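Local coordinates for synaptic vesicle membrane protein VAT-1 homolog-like (Homo sapiens, PDB 4A27) that probably acts as an oxidoreductase of the zinc-containing alcohol dehydrogenase family, in its quinone oxidoreductase branch, at residues V105-K110 against G288-I293. Residues are numbered along the deposited sequence; the frame is centred on the assembly and turned at random.
Sequences VEFVYK and GRAGLI
Ala290 in the first turn of helix 290-305 rests its methyl against both the Glu106 side chain and the Phe107 ring. This is an apolar contact. The CB of Ala290 is 3.8 Å from CG of Glu106 and 3.9 Å from CE1 of Phe107, and it meets the ring obliquely. The CG of Glu106 also lies over the centre of one face of the Phe107 ring, 3.9 Å above its plane. Glu106 has CG between its backbone N and carbonyl carbon (chi1 59°), and its chain bends at chi2 (-89°). CB and CG thus lie against the Ala290 methyl, CG also over the ring, while the carboxylate turns away from 288-293.

A second packing contact lies about one helical turn on. The CG2 methyl of Ile293 meets the hydroxyl end of the Tyr109 ring, with CG2 3.6 Å from OH and 4.5 Å from CZ. The two side chains cross at a slant.

The polar link is a water, as no direct hydrogen bond joins the segments. The water donates to O of Glu106 at 2.8 Å and to O of Ala290 at 2.6 Å. It accepts from OH of Tyr109 at 2.7 Å. One water thus serves two backbone carbonyls and fixes the direction of the tyrosine hydroxyl proton.

The contact sets the turn before strand 108-110 and that strand, in the GroES-like part of the chain, against the start of helix 290-305. This helix follows strand 274-278, an outermost strand of the parallel sheet, and helix 280-285. Arg294, next along helix 290-305, adds a hydrogen bond to O of Val108. Phe285, at the end of helix 280-285, meets the Phe107 ring edge-to-face, and Ile293 packs on Leu280, Leu283 and Leu284 of the same helix. On the sheet side, strand 108-110 pairs antiparallel with strand 87-91, where Phe91 touches both Phe107 and Tyr109.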
ATOM      1  N   VAL A 105      20.197  -5.892 -22.069  1.00 51.17           N
ATOM      2  CA  VAL A 105      20.911  -4.839 -21.383  1.00 50.38           C
ATOM      3  C   VAL A 105      20.068  -4.143 -20.279  1.00 58.48           C
ATOM      4  O   VAL A 105      20.635  -3.576 -19.341  1.00 53.04           O
ATOM      5  CB  VAL A 105      21.419  -3.768 -22.396  1.00 63.97           C
ATOM      6  CG1 VAL A 105      20.237  -2.927 -22.919  1.00 57.00           C
ATOM      7  CG2 VAL A 105      22.499  -2.885 -21.787  1.00 59.53           C
ATOM      8  N   GLU A 106      18.733  -4.190 -20.370  1.00 54.08           N
ATOM      9  CA  GLU A 106      17.919  -3.534 -19.357  1.00 52.64           C
ATOM     10  C   GLU A 106      18.038  -4.218 -17.998  1.00 67.04           C
ATOM     11  O   GLU A 106      17.701  -3.601 -17.001  1.00 50.10           O
ATOM     12  CB  GLU A 106      16.443  -3.330 -19.762  1.00 56.68           C
ATOM     13  CG  GLU A 106      15.653  -4.561 -20.095  1.00 52.45           C
ATOM     14  CD  GLU A 106      15.739  -4.947 -21.563  1.00 69.10           C
ATOM     15  OE1 GLU A 106      16.690  -4.490 -22.268  1.00 62.50           O
ATOM     16  OE2 GLU A 106      14.865  -5.737 -21.997  1.00 63.77           O
ATOM     17  N   PHE A 107      18.553  -5.454 -17.964  1.00 54.61           N
ATOM     18  CA  PHE A 107      18.745  -6.175 -16.716  1.00 53.96           C
ATOM     19  C   PHE A 107      20.174  -6.166 -16.174  1.00 43.05           C
ATOM     20  O   PHE A 107      20.514  -6.941 -15.273  1.00 42.07           O
ATOM     21  CB  PHE A 107      18.279  -7.607 -16.882  1.00 47.44           C
ATOM     22  CG  PHE A 107      16.903  -7.719 -17.398  1.00 52.62           C
ATOM     23  CD1 PHE A 107      15.842  -7.082 -16.746  1.00 50.51           C
ATOM     24  CD2 PHE A 107      16.653  -8.441 -18.561  1.00 53.87           C
ATOM     25  CE1 PHE A 107      14.546  -7.195 -17.228  1.00 55.56           C
ATOM     26  CE2 PHE A 107      15.374  -8.549 -19.069  1.00 55.02           C
ATOM     27  CZ  PHE A 107      14.314  -7.932 -18.416  1.00 55.94           C
ATOM     28  N   VAL A 108      21.003  -5.275 -16.695  1.00 45.84           N
ATOM     29  CA  VAL A 108      22.408  -5.245 -16.334  1.00 44.21           C
ATOM     30  C   VAL A 108      22.750  -3.939 -15.662  1.00 46.00           C
ATOM     31  O   VAL A 108      22.254  -2.888 -16.055  1.00 48.89           O
ATOM     32  CB  VAL A 108      23.328  -5.438 -17.593  1.00 48.88           C
ATOM     33  CG1 VAL A 108      24.779  -5.482 -17.171  1.00 46.87           C
ATOM     34  CG2 VAL A 108      22.954  -6.702 -18.332  1.00 48.22           C
ATOM     35  N   TYR A 109      23.622  -3.993 -14.665  1.00 47.38           N
ATOM     36  CA  TYR A 109      23.954  -2.809 -13.893  1.00 41.00           C
ATOM     37  C   TYR A 109      25.416  -2.812 -13.607  1.00 44.96           C
ATOM     38  O   TYR A 109      25.970  -3.806 -13.164  1.00 43.12           O
ATOM     39  CB  TYR A 109      23.173  -2.748 -12.568  1.00 40.85           C
ATOM     40  CG  TYR A 109      21.760  -3.198 -12.726  1.00 40.71           C
ATOM     41  CD1 TYR A 109      20.760  -2.325 -13.100  1.00 42.95           C
ATOM     42  CD2 TYR A 109      21.423  -4.525 -12.518  1.00 44.11           C
ATOM     43  CE1 TYR A 109      19.454  -2.774 -13.262  1.00 45.77           C
ATOM     44  CE2 TYR A 109      20.153  -4.965 -12.688  1.00 42.38           C
ATOM     45  CZ  TYR A 109      19.169  -4.108 -13.090  1.00 41.00           C
ATOM     46  OH  TYR A 109      17.862  -4.576 -13.223  1.00 44.93           O
ATOM     47  N   LYS A 110      26.042  -1.679 -13.876  1.00 43.93           N
ATOM     48  CA  LYS A 110      27.450  -1.493 -13.622  1.00 45.56           C
ATOM     49  C   LYS A 110      27.660  -1.445 -12.146  1.00 48.71           C
ATOM     50  O   LYS A 110      26.892  -0.815 -11.439  1.00 50.58           O
ATOM     51  CB  LYS A 110      27.903  -0.155 -14.201  1.00 59.15           C
ATOM     52  CG  LYS A 110      27.849  -0.090 -15.704  1.00 64.46           C
ATOM     53  CD  LYS A 110      28.544   1.168 -16.175  1.00 77.51           C
ATOM     54  CE  LYS A 110      28.644   1.242 -17.678  1.00 81.27           C
ATOM     55  NZ  LYS A 110      29.337   2.497 -18.092  1.00 73.03           N
ATOM     56  N   GLY A 288       7.313  -6.284 -17.306  1.00 46.50           N
ATOM     57  CA  GLY A 288       7.969  -5.226 -18.061  1.00 49.59           C
ATOM     58  C   GLY A 288       8.441  -4.025 -17.272  1.00 60.66           C
ATOM     59  O   GLY A 288       8.566  -2.921 -17.832  1.00 53.38           O
ATOM     60  N   ARG A 289       8.755  -4.197 -15.985  1.00 51.40           N
ATOM     61  CA  ARG A 289       9.107  -3.014 -15.182  1.00 54.81           C
ATOM     62  C   ARG A 289      10.600  -2.824 -14.955  1.00 48.11           C
ATOM     63  O   ARG A 289      11.039  -2.303 -13.923  1.00 50.13           O
ATOM     64  CB  ARG A 289       8.302  -2.973 -13.880  1.00 54.68           C
ATOM     65  CG  ARG A 289       6.789  -2.974 -14.095  1.00 54.70           C
ATOM     66  CD  ARG A 289       6.229  -1.687 -14.703  1.00 61.82           C
ATOM     67  NE  ARG A 289       5.071  -2.007 -15.536  1.00 81.50           N
ATOM     68  CZ  ARG A 289       4.134  -1.154 -15.932  1.00 81.99           C
ATOM     69  NH1 ARG A 289       4.147   0.127 -15.582  1.00 85.14           N
ATOM     70  NH2 ARG A 289       3.148  -1.606 -16.689  1.00107.36           N
ATOM     71  N   ALA A 290      11.385  -3.205 -15.949  1.00 43.21           N
ATOM     72  CA  ALA A 290      12.829  -3.046 -15.908  1.00 49.21           C
ATOM     73  C   ALA A 290      13.224  -1.613 -15.578  1.00 49.80           C
ATOM     74  O   ALA A 290      14.130  -1.395 -14.780  1.00 52.25           O
ATOM     75  CB  ALA A 290      13.435  -3.452 -17.238  1.00 54.38           C
ATOM     76  N   GLY A 291      12.544  -0.640 -16.189  1.00 51.80           N
ATOM     77  CA  GLY A 291      12.841   0.793 -15.961  1.00 58.71           C
ATOM     78  C   GLY A 291      12.762   1.213 -14.493  1.00 54.63           C
ATOM     79  O   GLY A 291      13.685   1.841 -13.948  1.00 47.14           O
ATOM     80  N   LEU A 292      11.642   0.882 -13.863  1.00 52.16           N
ATOM     81  CA  LEU A 292      11.459   1.099 -12.432  1.00 49.99           C
ATOM     82  C   LEU A 292      12.596   0.478 -11.624  1.00 41.01           C
ATOM     83  O   LEU A 292      13.176   1.133 -10.735  1.00 45.09           O
ATOM     84  CB  LEU A 292      10.125   0.489 -11.983  1.00 51.80           C
ATOM     85  CG  LEU A 292       9.902   0.544 -10.466  1.00 56.36           C
ATOM     86  CD1 LEU A 292       9.876   2.011  -9.968  1.00 60.38           C
ATOM     87  CD2 LEU A 292       8.641  -0.197 -10.127  1.00 56.95           C
ATOM     88  N   ILE A 293      12.904  -0.788 -11.926  1.00 46.88           N
ATOM     89  CA  ILE A 293      13.896  -1.535 -11.154  1.00 44.46           C
ATOM     90  C   ILE A 293      15.251  -0.853 -11.270  1.00 40.52           C
ATOM     91  O   ILE A 293      15.994  -0.784 -10.298  1.00 52.95           O
ATOM     92  CB  ILE A 293      13.926  -3.018 -11.517  1.00 43.28           C
ATOM     93  CG1 ILE A 293      12.619  -3.701 -11.060  1.00 41.16           C
ATOM     94  CG2 ILE A 293      15.219  -3.750 -10.970  1.00 36.21           C
ATOM     95  CD1 ILE A 293      12.235  -3.450  -9.552  1.00 45.79           C
TER
HETATM   96  O   HOH W   1      16.185  -3.038 -14.660  1.00 48.01           O